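Local coordinates for protein mycobacterium tuberculosis paralogous family 11 (Mycobacterium smegmatis, PDB 4Y9I) that probably uses the reduced deazaflavin coenzyme F420 to reduce quinones, at residues G34-V39 with G66-P71; F12-A17 with K21-P26; E92-P95 with E99-T102. One frame throughout, in Å; residues are numbered along the deposited sequence. Where two conformers were deposited one is given.

Interaction 1 (G34-V39 with G66-P71); sequences GKYAMV and GDKVLP
At the edge of the Tyr36 ring, near its plane, stands the ammonium NZ of Lys68, while methyl CD2 of Leu70 approaches the same ring obliquely from beside CE1. The two segments belong to the closed six-stranded antiparallel barrel, but strands 35-39 and 68-77 are not neighbours in it: strand 110-113 lies between them, bonded to the backbone of 35-39 at Tyr36 and Met38. The contact is made mainly by side chains, with the Gly34 carbonyl oxygen the one backbone atom in it, and the backbones stay well apart, with Gly34 CA and Leu70 CA the nearest pair at 9.5 Å. Tyr36 is buried. Its CG lies anti to the carbonyl carbon (chi1 -67°), which sends the phenol toward 66-71. Lys68 reaches it by turning at the far end of its chain, at chi3 and chi4, after leaving the backbone extended. NZ donates to Tyr36 OH at 3.0 Å. That hydroxyl has a stronger partner in the carboxylate of Asp65, just before the segment, so the phenol oxygen is gripped by both an acid and an ammonium group. Tyr36 also touches Val10 and Phe12 of strand 9-15. The Leu70 contacts hold for one of its two modelled conformers: in it CD2 lies 4.0 Å from Tyr36 CE1, the two side chains crossing at about a right angle, and 3.9 Å from the carbonyl oxygen of Gly34.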
# COMPACT_ATOMS: atom_id res chain seq x y z
N GLY A 34 -7.53 9.11 -8.28
CA GLY A 34 -6.87 9.82 -7.21
C GLY A 34 -6.70 9.11 -5.90
O GLY A 34 -6.20 9.73 -4.94
N LYS A 35 -7.16 7.85 -5.85
CA LYS A 35 -6.93 6.96 -4.71
C LYS A 35 -5.89 5.93 -5.06
O LYS A 35 -5.69 5.56 -6.24
CB LYS A 35 -8.24 6.32 -4.24
CG LYS A 35 -9.28 7.38 -3.82
CD LYS A 35 -10.52 6.77 -3.12
CE LYS A 35 -11.42 7.90 -2.53
NZ LYS A 35 -12.48 7.31 -1.67
N TYR A 36 -5.21 5.46 -4.03
CA TYR A 36 -4.08 4.54 -4.18
C TYR A 36 -4.29 3.30 -3.35
O TYR A 36 -4.94 3.37 -2.25
CB TYR A 36 -2.75 5.18 -3.77
CG TYR A 36 -2.29 6.31 -4.69
CD1 TYR A 36 -2.86 7.59 -4.57
CD2 TYR A 36 -1.44 6.07 -5.76
CE1 TYR A 36 -2.51 8.60 -5.44
CE2 TYR A 36 -1.07 7.10 -6.62
CZ TYR A 36 -1.65 8.36 -6.49
OH TYR A 36 -1.32 9.38 -7.33
N ALA A 37 -3.73 2.17 -3.77
CA ALA A 37 -3.70 0.99 -2.93
C ALA A 37 -2.31 0.62 -2.41
O ALA A 37 -1.31 0.73 -3.14
CB ALA A 37 -4.30 -0.22 -3.64
N MET A 38 -2.24 0.16 -1.16
CA MET A 38 -1.02 -0.42 -0.56
C MET A 38 -1.29 -1.92 -0.48
O MET A 38 -2.15 -2.39 0.34
CB MET A 38 -0.81 0.09 0.84
CG MET A 38 -0.64 1.62 0.93
SD MET A 38 -0.43 2.25 2.60
CE MET A 38 1.26 1.79 2.85
N VAL A 39 -0.61 -2.70 -1.26
CA VAL A 39 -0.76 -4.19 -1.22
C VAL A 39 0.22 -4.71 -0.19
O VAL A 39 1.43 -4.56 -0.32
CB VAL A 39 -0.52 -4.79 -2.58
CG1 VAL A 39 -0.57 -6.32 -2.51
CG2 VAL A 39 -1.49 -4.21 -3.60
N GLY A 66 5.23 10.65 -8.39
CA GLY A 66 5.94 11.69 -9.14
C GLY A 66 6.29 12.94 -8.31
O GLY A 66 6.86 12.83 -7.23
N ASP A 67 5.84 14.06 -8.81
CA ASP A 67 6.07 15.30 -8.11
C ASP A 67 4.93 15.72 -7.18
O ASP A 67 5.04 16.66 -6.44
CB ASP A 67 6.36 16.39 -9.12
CG ASP A 67 7.76 16.33 -9.59
OD1 ASP A 67 8.61 16.21 -8.73
OD2 ASP A 67 8.01 16.38 -10.80
N LYS A 68 3.88 14.95 -7.21
CA LYS A 68 2.68 15.20 -6.44
C LYS A 68 2.76 14.57 -5.05
O LYS A 68 3.10 13.39 -4.93
CB LYS A 68 1.50 14.59 -7.21
CG LYS A 68 0.11 14.83 -6.64
CD LYS A 68 -1.00 14.27 -7.55
CE LYS A 68 -0.92 12.74 -7.70
NZ LYS A 68 -2.30 12.16 -7.83
N VAL A 69 2.39 15.36 -4.05
CA VAL A 69 2.33 14.91 -2.66
C VAL A 69 0.91 15.07 -2.16
O VAL A 69 0.29 16.15 -2.31
CB VAL A 69 3.29 15.70 -1.79
CG1 VAL A 69 3.05 15.35 -0.35
CG2 VAL A 69 4.70 15.31 -2.16
N LEU A 70 0.34 13.96 -1.67
CA LEU A 70 -0.97 13.95 -1.03
C LEU A 70 -0.74 13.72 0.50
O LEU A 70 -0.62 12.57 0.93
CB LEU A 70 -1.84 12.83 -1.59
CG LEU A 70 -2.28 12.84 -3.08
CD1 LEU A 70 -1.14 12.55 -4.04
CD2 LEU A 70 -3.40 11.84 -3.28
N PRO A 71 -0.66 14.81 1.29
CA PRO A 71 -0.34 14.63 2.69
C PRO A 71 -1.49 14.08 3.55
O PRO A 71 -2.65 14.50 3.41
CB PRO A 71 0.06 16.04 3.15
CG PRO A 71 -0.74 16.94 2.27
CD PRO A 71 -0.80 16.25 0.95

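Interaction 2 (F12-A17 with K21-P26); sequences FTTTGA and KKRYVP. With PO4 (phosphate ion), chain B.
Thr14 and Arg23 pair through two backbone hydrogen bonds, Thr14 N to Arg23 O and Arg23 N to Thr14 O, both 2.9 Å, and Phe12 and Val25 form the next such pair of this antiparallel beta hairpin. Donor Arg23 N stands above the carbonyl plane of Thr14, 38° out of it, whereas Thr14 N lies in the plane of the Arg23 carbonyl. Thr13-Tyr24, between them, and Thr15-Lys22, nearer the turn, are the non-hydrogen-bonded pairs, and Thr13 CA and Lys22 CA add CH...O contacts to Arg23 O and Thr14 O. On the face of Thr13, Thr15, Lys22 and Tyr24, Lys22 bends at chi2 (-71°) and lies alongside Thr15, giving NZ to OG1 at 2.8 Å. Thr13 runs beside the Tyr24 ring, its CG2 3.7 Å from CE1. On the other face, Thr14 CG2 meets Val25 CG2, and the Phe12 ring carries on toward Tyr36, Met38, Val61 and Val63 in the barrel interior. Near the turn, Gly16 N donates to Lys21 O, and a water ties Thr14 OG1, Lys21 O and Arg23 NH2 together. The extended Arg23 chain brings its guanidinium edge-on to a phosphate ion: NH1 gives to O1 at 2.9 Å and NH2 to O2 at 3.0 Å. Lys21 CD lies over one face, toward its rim, and Lys18 N and Ser19 OG also hold the phosphate. The ion probably comes from the crystallisation liquor, but its grip is consistent with a hairpin end able to hold a phosphate-like anion.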
# COMPACT_ATOMS: atom_id res chain seq x y z
N PHE A 12 4.69 5.73 0.19
CA PHE A 12 3.76 5.93 1.31
C PHE A 12 4.54 6.23 2.52
O PHE A 12 5.45 5.47 2.88
CB PHE A 12 2.95 4.69 1.52
CG PHE A 12 2.03 4.36 0.33
CD1 PHE A 12 0.81 5.00 0.22
CD2 PHE A 12 2.43 3.49 -0.65
CE1 PHE A 12 -0.05 4.76 -0.85
CE2 PHE A 12 1.57 3.25 -1.74
CZ PHE A 12 0.34 3.92 -1.87
N THR A 13 4.23 7.34 3.19
CA THR A 13 4.92 7.72 4.43
C THR A 13 4.01 7.46 5.60
O THR A 13 2.92 7.95 5.59
CB THR A 13 5.38 9.17 4.43
OG1 THR A 13 6.22 9.39 3.28
CG2 THR A 13 6.18 9.47 5.68
N THR A 14 4.51 6.67 6.52
CA THR A 14 3.81 6.25 7.71
C THR A 14 4.40 6.96 8.92
O THR A 14 5.54 7.47 8.89
CB THR A 14 3.83 4.71 7.89
OG1 THR A 14 5.16 4.31 8.29
CG2 THR A 14 3.34 3.95 6.64
N THR A 15 3.64 7.04 10.01
CA THR A 15 4.06 7.69 11.24
C THR A 15 3.83 6.78 12.41
O THR A 15 2.73 6.29 12.60
CB THR A 15 3.31 9.01 11.44
OG1 THR A 15 3.57 9.85 10.32
CG2 THR A 15 3.77 9.64 12.74
N GLY A 16 4.86 6.59 13.22
CA GLY A 16 4.73 5.67 14.35
C GLY A 16 3.71 6.17 15.36
O GLY A 16 3.68 7.31 15.74
N ALA A 17 2.82 5.25 15.73
CA ALA A 17 1.73 5.57 16.63
C ALA A 17 2.24 5.90 18.04
O ALA A 17 1.57 6.61 18.78
CB ALA A 17 0.74 4.42 16.71
N LYS A 21 7.82 8.45 14.69
CA LYS A 21 8.85 8.30 13.71
C LYS A 21 8.24 8.10 12.32
O LYS A 21 7.36 7.25 12.12
CB LYS A 21 9.70 7.07 14.04
CG LYS A 21 10.82 6.75 13.08
CD LYS A 21 11.61 5.56 13.58
CE LYS A 21 12.51 5.04 12.48
NZ LYS A 21 12.94 3.64 12.84
N LYS A 22 8.78 8.80 11.37
CA LYS A 22 8.39 8.60 9.96
C LYS A 22 9.09 7.38 9.38
O LYS A 22 10.30 7.19 9.61
CB LYS A 22 8.69 9.81 9.11
CG LYS A 22 8.06 11.08 9.59
CD LYS A 22 6.57 11.06 9.37
CE LYS A 22 5.95 12.35 9.84
NZ LYS A 22 4.51 12.41 9.64
N ARG A 23 8.33 6.54 8.67
CA ARG A 23 8.94 5.47 7.90
C ARG A 23 8.46 5.60 6.48
O ARG A 23 7.33 6.08 6.23
CB ARG A 23 8.60 4.13 8.49
CG ARG A 23 9.18 3.96 9.90
CD ARG A 23 8.89 2.59 10.46
NE ARG A 23 9.35 2.44 11.87
CZ ARG A 23 8.63 2.77 12.97
NH1 ARG A 23 9.19 2.57 14.19
NH2 ARG A 23 7.38 3.30 12.89
N TYR A 24 9.29 5.21 5.54
CA TYR A 24 9.06 5.47 4.12
C TYR A 24 8.94 4.12 3.41
O TYR A 24 9.87 3.32 3.47
CB TYR A 24 10.19 6.31 3.58
CG TYR A 24 10.36 7.59 4.33
CD1 TYR A 24 9.57 8.70 4.09
CD2 TYR A 24 11.30 7.66 5.40
CE1 TYR A 24 9.72 9.87 4.87
CE2 TYR A 24 11.41 8.78 6.20
CZ TYR A 24 10.66 9.88 5.91
OH TYR A 24 10.80 11.05 6.68
N VAL A 25 7.79 3.88 2.78
CA VAL A 25 7.41 2.56 2.27
C VAL A 25 7.12 2.73 0.75
O VAL A 25 6.02 3.12 0.35
CB VAL A 25 6.18 2.04 3.00
CG1 VAL A 25 5.84 0.65 2.55
CG2 VAL A 25 6.34 2.11 4.50
N PRO A 26 8.09 2.45 -0.09
CA PRO A 26 7.83 2.43 -1.56
C PRO A 26 7.08 1.16 -1.90
O PRO A 26 7.47 0.03 -1.52
CB PRO A 26 9.20 2.47 -2.20
CG PRO A 26 10.17 2.49 -1.05
CD PRO A 26 9.48 2.08 0.20
P PO4 B . 6.49 3.30 16.68
O1 PO4 B . 7.92 3.84 16.44
O2 PO4 B . 5.93 2.55 15.41
O3 PO4 B . 6.59 2.25 17.85
O4 PO4 B . 5.56 4.37 17.11
O HOH W 1 6.21 4.93 10.87

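Interaction 3 (E92-P95 with E99-T102); sequences EAYP and EYQT
Tyr94 sends its CG away from its own backbone N (chi1 -174°), whereas Tyr100 keeps CG beside the N and anti to the carbonyl carbon (chi1 -62°); from these two starting points the phenols converge across the corner between the helices. The side chains cross at about a right angle, and the hydroxyl of Tyr100 arrives at the edge of the Tyr94 ring, close to its plane. OH of Tyr100 is 3.7 Å from CE2 of Tyr94, and CZ of Tyr100 follows at 4.2 Å from the same carbon, a limited van der Waals contact. The two hydroxyl oxygens stay 3.8 Å apart, too far to bond directly. Instead a water joins them, 2.6 Å from Tyr100 OH and 3.0 Å from Tyr94 OH, and it lies in the plane of the Tyr100 ring, at its edge. In the backbone, Pro95 O comes to 4.0 Å from Glu99 N. Farther along 99-102, Thr102 OG1 donates to Glu99 O at 2.7 Å, a side-chain bond that accompanies the weak backbone bond from Thr102 N to the same oxygen. Neighbours fix the setting: Tyr97 meets the Tyr94 ring edge-to-face, Tyr100 packs on Ser41 and Ile108, and Gln101 bonds to the backbone at Arg106 and Ile108. Tyr94 is the first residue to leave helical geometry after helix 80-93, and helix 96-102 follows almost at once. The contact is the helix-loop-helix corner joining helix 80-93 to helix 96-102, at the surface of the barrel domain.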
# COMPACT_ATOMS: atom_id res chain seq x y z
N GLU A 92 -3.18 -6.20 -12.42
CA GLU A 92 -2.89 -5.63 -13.74
C GLU A 92 -1.57 -4.85 -13.68
O GLU A 92 -0.73 -4.98 -14.58
CB GLU A 92 -4.03 -4.73 -14.22
CG GLU A 92 -3.83 -4.17 -15.64
CD GLU A 92 -4.02 -5.18 -16.75
OE1 GLU A 92 -4.82 -6.13 -16.57
OE2 GLU A 92 -3.40 -4.99 -17.84
N ALA A 93 -1.37 -4.10 -12.61
CA ALA A 93 -0.12 -3.32 -12.43
C ALA A 93 1.12 -4.16 -12.24
O ALA A 93 2.23 -3.77 -12.69
CB ALA A 93 -0.28 -2.31 -11.33
N TYR A 94 0.99 -5.27 -11.51
CA TYR A 94 2.12 -6.07 -11.11
C TYR A 94 1.62 -7.55 -11.04
O TYR A 94 1.25 -8.05 -9.97
CB TYR A 94 2.78 -5.55 -9.81
CG TYR A 94 4.04 -6.32 -9.53
CD1 TYR A 94 5.12 -6.23 -10.39
CD2 TYR A 94 4.16 -7.18 -8.45
CE1 TYR A 94 6.27 -7.01 -10.20
CE2 TYR A 94 5.31 -7.94 -8.25
CZ TYR A 94 6.36 -7.87 -9.16
OH TYR A 94 7.43 -8.65 -8.96
N PRO A 95 1.62 -8.21 -12.19
CA PRO A 95 1.06 -9.58 -12.20
C PRO A 95 1.58 -10.55 -11.16
O PRO A 95 0.78 -11.39 -10.70
CB PRO A 95 1.42 -10.07 -13.65
CG PRO A 95 1.30 -8.80 -14.45
CD PRO A 95 1.79 -7.70 -13.56
N GLU A 99 0.70 -14.44 -8.15
CA GLU A 99 1.56 -15.48 -7.70
C GLU A 99 1.80 -15.47 -6.19
O GLU A 99 1.79 -16.48 -5.60
CB GLU A 99 2.87 -15.47 -8.47
CG GLU A 99 2.76 -15.90 -9.91
CD GLU A 99 2.12 -17.28 -10.11
OE1 GLU A 99 2.35 -18.21 -9.30
OE2 GLU A 99 1.39 -17.43 -11.10
N TYR A 100 2.04 -14.31 -5.62
CA TYR A 100 2.12 -14.21 -4.17
C TYR A 100 0.88 -14.78 -3.49
O TYR A 100 0.98 -15.51 -2.47
CB TYR A 100 2.30 -12.78 -3.72
CG TYR A 100 3.52 -12.03 -4.16
CD1 TYR A 100 4.58 -12.66 -4.85
CD2 TYR A 100 3.63 -10.70 -3.90
CE1 TYR A 100 5.71 -11.89 -5.25
CE2 TYR A 100 4.70 -9.93 -4.30
CZ TYR A 100 5.76 -10.53 -4.98
OH TYR A 100 6.85 -9.71 -5.33
N GLN A 101 -0.30 -14.48 -4.06
CA GLN A 101 -1.51 -14.92 -3.46
C GLN A 101 -1.65 -16.44 -3.50
O GLN A 101 -2.27 -17.00 -2.60
CB GLN A 101 -2.73 -14.25 -4.13
CG GLN A 101 -4.07 -14.57 -3.49
CD GLN A 101 -4.20 -14.08 -2.04
OE1 GLN A 101 -4.56 -12.95 -1.79
NE2 GLN A 101 -3.85 -14.93 -1.10
N THR A 102 -1.15 -17.10 -4.54
CA THR A 102 -1.31 -18.59 -4.59
C THR A 102 -0.56 -19.28 -3.45
O THR A 102 -0.81 -20.45 -3.19
CB THR A 102 -0.77 -19.18 -5.90
OG1 THR A 102 0.63 -18.95 -5.93
CG2 THR A 102 -1.41 -18.57 -7.07
O HOH W 2 8.65 -10.54 -6.94

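Overall arrangement
Interactions 1 and 2 meet inside the barrel, where Phe12 of 12-17 packs against Tyr36, Ala37 and Met38 of 34-39; strands 22-32 and 35-39 are neighbours in that sheet. Interaction 2 joins adjacent strands through backbone bonds, and ends at a turn that holds a phosphate ion in the crystal. Interaction 1 joins strands that are not adjacent, mainly by side chains, linking a buried phenol to an exposed lysine. Both are partly buried. Interaction 3 is a surface contact between consecutive helices, bridged by water; it and interaction 2 lie on opposite sides of the chain's centre, their centres about 24 Å apart, and it does not touch interaction 1.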